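Local coordinates for membrane lipoprotein family protein (Aeropyrum pernix, PDB 4PEV) that binds adenosine and probably serves as the membrane-tethered solute-binding component of an ABC transporter, at residues C[238-243]-C[249-254]. Sequence-based numbering, arbitrary orientation. Where two conformers were deposited one is given.
With ADN (adenosine), chain F.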
loop_
_atom_site.group_PDB
_atom_site.type_symbol
_atom_site.label_atom_id
_atom_site.label_comp_id
_atom_site.label_asym_id
_atom_site.label_seq_id
_atom_site.Cartn_x
_atom_site.Cartn_y
_atom_site.Cartn_z
ATOM N N THR C 238 -16.393 -11.187 -0.366
ATOM C CA THR C 238 -16.588 -12.633 -0.553
ATOM C C THR C 238 -15.272 -13.377 -0.424
ATOM O O THR C 238 -15.227 -14.453 0.171
ATOM C CB THR C 238 -17.215 -13.025 -1.912
ATOM O OG1 THR C 238 -16.369 -12.591 -2.984
ATOM C CG2 THR C 238 -18.588 -12.429 -2.074
ATOM N N THR C 239 -14.206 -12.819 -0.982
ATOM C CA THR C 239 -12.896 -13.438 -0.843
ATOM C C THR C 239 -12.566 -13.640 0.633
ATOM O O THR C 239 -12.178 -14.737 1.031
ATOM C CB THR C 239 -11.776 -12.602 -1.487
ATOM O OG1 THR C 239 -12.106 -12.325 -2.850
ATOM C CG2 THR C 239 -10.439 -13.354 -1.422
ATOM N N ALA C 240 -12.752 -12.583 1.428
ATOM C CA ALA C 240 -12.463 -12.598 2.865
ATOM C C ALA C 240 -13.325 -13.580 3.627
ATOM O O ALA C 240 -12.831 -14.236 4.528
ATOM C CB ALA C 240 -12.619 -11.212 3.462
ATOM N N GLU C 241 -14.607 -13.680 3.278
ATOM C CA GLU C 241 -15.518 -14.616 3.955
ATOM C C GLU C 241 -15.121 -16.070 3.754
ATOM O O GLU C 241 -15.261 -16.885 4.666
ATOM C CB GLU C 241 -16.941 -14.448 3.451
ATOM C CG GLU C 241 -17.659 -13.225 3.974
ATOM C CD GLU C 241 -18.904 -12.894 3.165
ATOM O OE1 GLU C 241 -19.241 -13.643 2.213
ATOM O OE2 GLU C 241 -19.542 -11.864 3.476
ATOM N N GLN C 242 -14.668 -16.396 2.544
ATOM C CA GLN C 242 -14.110 -17.713 2.266
ATOM C C GLN C 242 -12.924 -17.961 3.162
ATOM O O GLN C 242 -12.876 -18.981 3.849
ATOM C CB GLN C 242 -13.688 -17.854 0.805
ATOM C CG GLN C 242 -14.534 -18.855 0.035
ATOM C CD GLN C 242 -14.630 -18.529 -1.445
ATOM O OE1 GLN C 242 -14.275 -19.346 -2.303
ATOM N NE2 GLN C 242 -15.117 -17.329 -1.756
HETATM N N MSE C 243 -11.990 -17.009 3.175
HETATM C CA MSE C 243 -10.768 -17.114 3.990
HETATM C C MSE C 243 -11.010 -17.304 5.468
HETATM O O MSE C 243 -10.279 -18.023 6.133
HETATM C CB MSE C 243 -9.906 -15.884 3.756
HETATM C CG MSE C 243 -8.919 -16.173 2.638
HETATM SE SE MSE C 243 -8.393 -14.505 1.736
HETATM C CE MSE C 243 -7.067 -13.763 2.992
ATOM N N ARG C 249 -7.379 -15.402 10.212
ATOM C CA ARG C 249 -7.869 -14.524 11.272
ATOM C C ARG C 249 -7.233 -13.128 11.270
ATOM O O ARG C 249 -7.736 -12.215 11.922
ATOM C CB ARG C 249 -7.642 -15.199 12.625
ATOM C CG ARG C 249 -8.547 -16.398 12.870
ATOM C CD ARG C 249 -9.972 -15.973 13.185
ATOM N NE ARG C 249 -10.774 -17.091 13.679
ATOM C CZ ARG C 249 -10.908 -17.410 14.957
ATOM N NH1 ARG C 249 -10.296 -16.702 15.882
ATOM N NH2 ARG C 249 -11.659 -18.441 15.298
ATOM N N VAL C 250 -6.135 -12.961 10.548
ATOM C CA VAL C 250 -5.493 -11.678 10.415
ATOM C C VAL C 250 -5.382 -11.367 8.936
ATOM O O VAL C 250 -4.845 -12.172 8.168
ATOM C CB VAL C 250 -4.106 -11.709 11.034
ATOM C CG1 VAL C 250 -3.485 -10.317 10.995
ATOM C CG2 VAL C 250 -4.196 -12.244 12.459
ATOM N N PHE C 251 -5.866 -10.187 8.556
ATOM C CA PHE C 251 -6.165 -9.861 7.169
ATOM C C PHE C 251 -5.487 -8.594 6.685
ATOM O O PHE C 251 -5.978 -7.500 6.965
ATOM C CB PHE C 251 -7.657 -9.637 7.033
ATOM C CG PHE C 251 -8.445 -10.885 6.955
ATOM C CD1 PHE C 251 -8.919 -11.479 8.098
ATOM C CD2 PHE C 251 -8.720 -11.452 5.731
ATOM C CE1 PHE C 251 -9.668 -12.625 8.035
ATOM C CE2 PHE C 251 -9.454 -12.609 5.650
ATOM C CZ PHE C 251 -9.935 -13.201 6.809
ATOM N N TYR C 252 -4.404 -8.740 5.918
ATOM C CA TYR C 252 -3.683 -7.594 5.343
ATOM C C TYR C 252 -4.337 -7.113 4.059
ATOM O O TYR C 252 -4.493 -7.876 3.110
ATOM C CB TYR C 252 -2.239 -7.999 5.054
ATOM C CG TYR C 252 -1.306 -6.899 4.660
ATOM C CD1 TYR C 252 -1.521 -5.579 5.039
ATOM C CD2 TYR C 252 -0.146 -7.198 3.951
ATOM C CE1 TYR C 252 -0.619 -4.583 4.683
ATOM C CE2 TYR C 252 0.772 -6.218 3.596
ATOM C CZ TYR C 252 0.533 -4.915 3.958
ATOM O OH TYR C 252 1.442 -3.954 3.592
ATOM N N GLY C 253 -4.686 -5.837 4.006
ATOM C CA GLY C 253 -5.379 -5.283 2.839
ATOM C C GLY C 253 -4.442 -4.736 1.793
ATOM O O GLY C 253 -3.890 -3.671 1.963
ATOM N N VAL C 254 -4.267 -5.463 0.699
ATOM C CA VAL C 254 -3.342 -5.038 -0.350
ATOM C C VAL C 254 -4.055 -4.909 -1.712
ATOM O O VAL C 254 -3.519 -5.290 -2.752
ATOM C CB VAL C 254 -2.134 -6.001 -0.470
ATOM C CG1 VAL C 254 -0.957 -5.279 -1.106
ATOM C CG2 VAL C 254 -1.717 -6.548 0.886
HETATM O "O5'" ADN F . -3.822 -1.064 -1.941
HETATM C "C5'" ADN F . -2.621 -1.857 -2.007
HETATM C "C4'" ADN F . -1.689 -1.544 -3.183
HETATM O "O4'" ADN F . -2.288 -1.858 -4.442
HETATM C "C3'" ADN F . -1.231 -0.097 -3.342
HETATM O "O3'" ADN F . -0.161 0.236 -2.450
HETATM C "C2'" ADN F . -0.839 -0.046 -4.815
HETATM O "O2'" ADN F . 0.482 -0.543 -5.066
HETATM C "C1'" ADN F . -1.849 -0.961 -5.457
HETATM N N9 ADN F . -3.020 -0.206 -5.944
HETATM C C8 ADN F . -4.073 0.238 -5.219
HETATM N N7 ADN F . -4.976 0.884 -6.004
HETATM C C5 ADN F . -4.486 0.841 -7.262
HETATM C C6 ADN F . -4.903 1.321 -8.596
HETATM N N6 ADN F . -6.059 1.998 -8.734
HETATM N N1 ADN F . -4.093 1.076 -9.656
HETATM C C2 ADN F . -2.924 0.410 -9.533
HETATM N N3 ADN F . -2.482 -0.053 -8.357
HETATM C C4 ADN F . -3.197 0.129 -7.213
#
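Phe251 of strand 248-254 packs against Ala240 and Met243 of helix 233-245 in a buried, apolar helix-on-sheet contact within one of the two alpha/beta lobes of a periplasmic-binding-protein fold. Strand 222-226, helix 233-245 and strand 248-254 run as a beta-alpha-beta unit: both strands belong to the same sheet and are parallel, with strand 186-191 between them, so the helix crosses over one sheet face. The closest CA atoms, those of Ala240 and Phe251, are 8.1 Å apart, which leaves the space between helix and strand to side chains such as the Phe251 ring. Phe251 carries most of the interface. Its CB points toward the helix, and a chi1 of -79° sets CG anti to the carbonyl carbon and beside the backbone N, from where the ring meets Ala240 and Met243. Met243, built as selenomethionine, reaches the ring at two points: its CB lies 3.8 Å from Phe251 CE2, while the chain, bent at chi3 (79°), returns CE to 3.8 Å from that same CE2. The Met243 and Phe251 side chains slide past one another in opposite directions, CE meeting the ring obliquely. Ala240 completes the helix side, its CB 4.1 Å from Phe251 CE2. Met262 of helix 258-271 touches both Phe251 and Ala240, extending the apolar layer to the next helix. Cutting Phe251 back to an alanine would probably open a gap between helix and strand, with Met243 losing the ring it packs on. On the opposite sheet face Tyr252 points away from this helix, and the strand ends at the adenosine pocket, where Val254 C comes within 3.4 Å of adenosine C5'. Back at the helix, the ring's far corner abuts backbone as well: Phe251 CZ is 3.8 Å from Ala240 O.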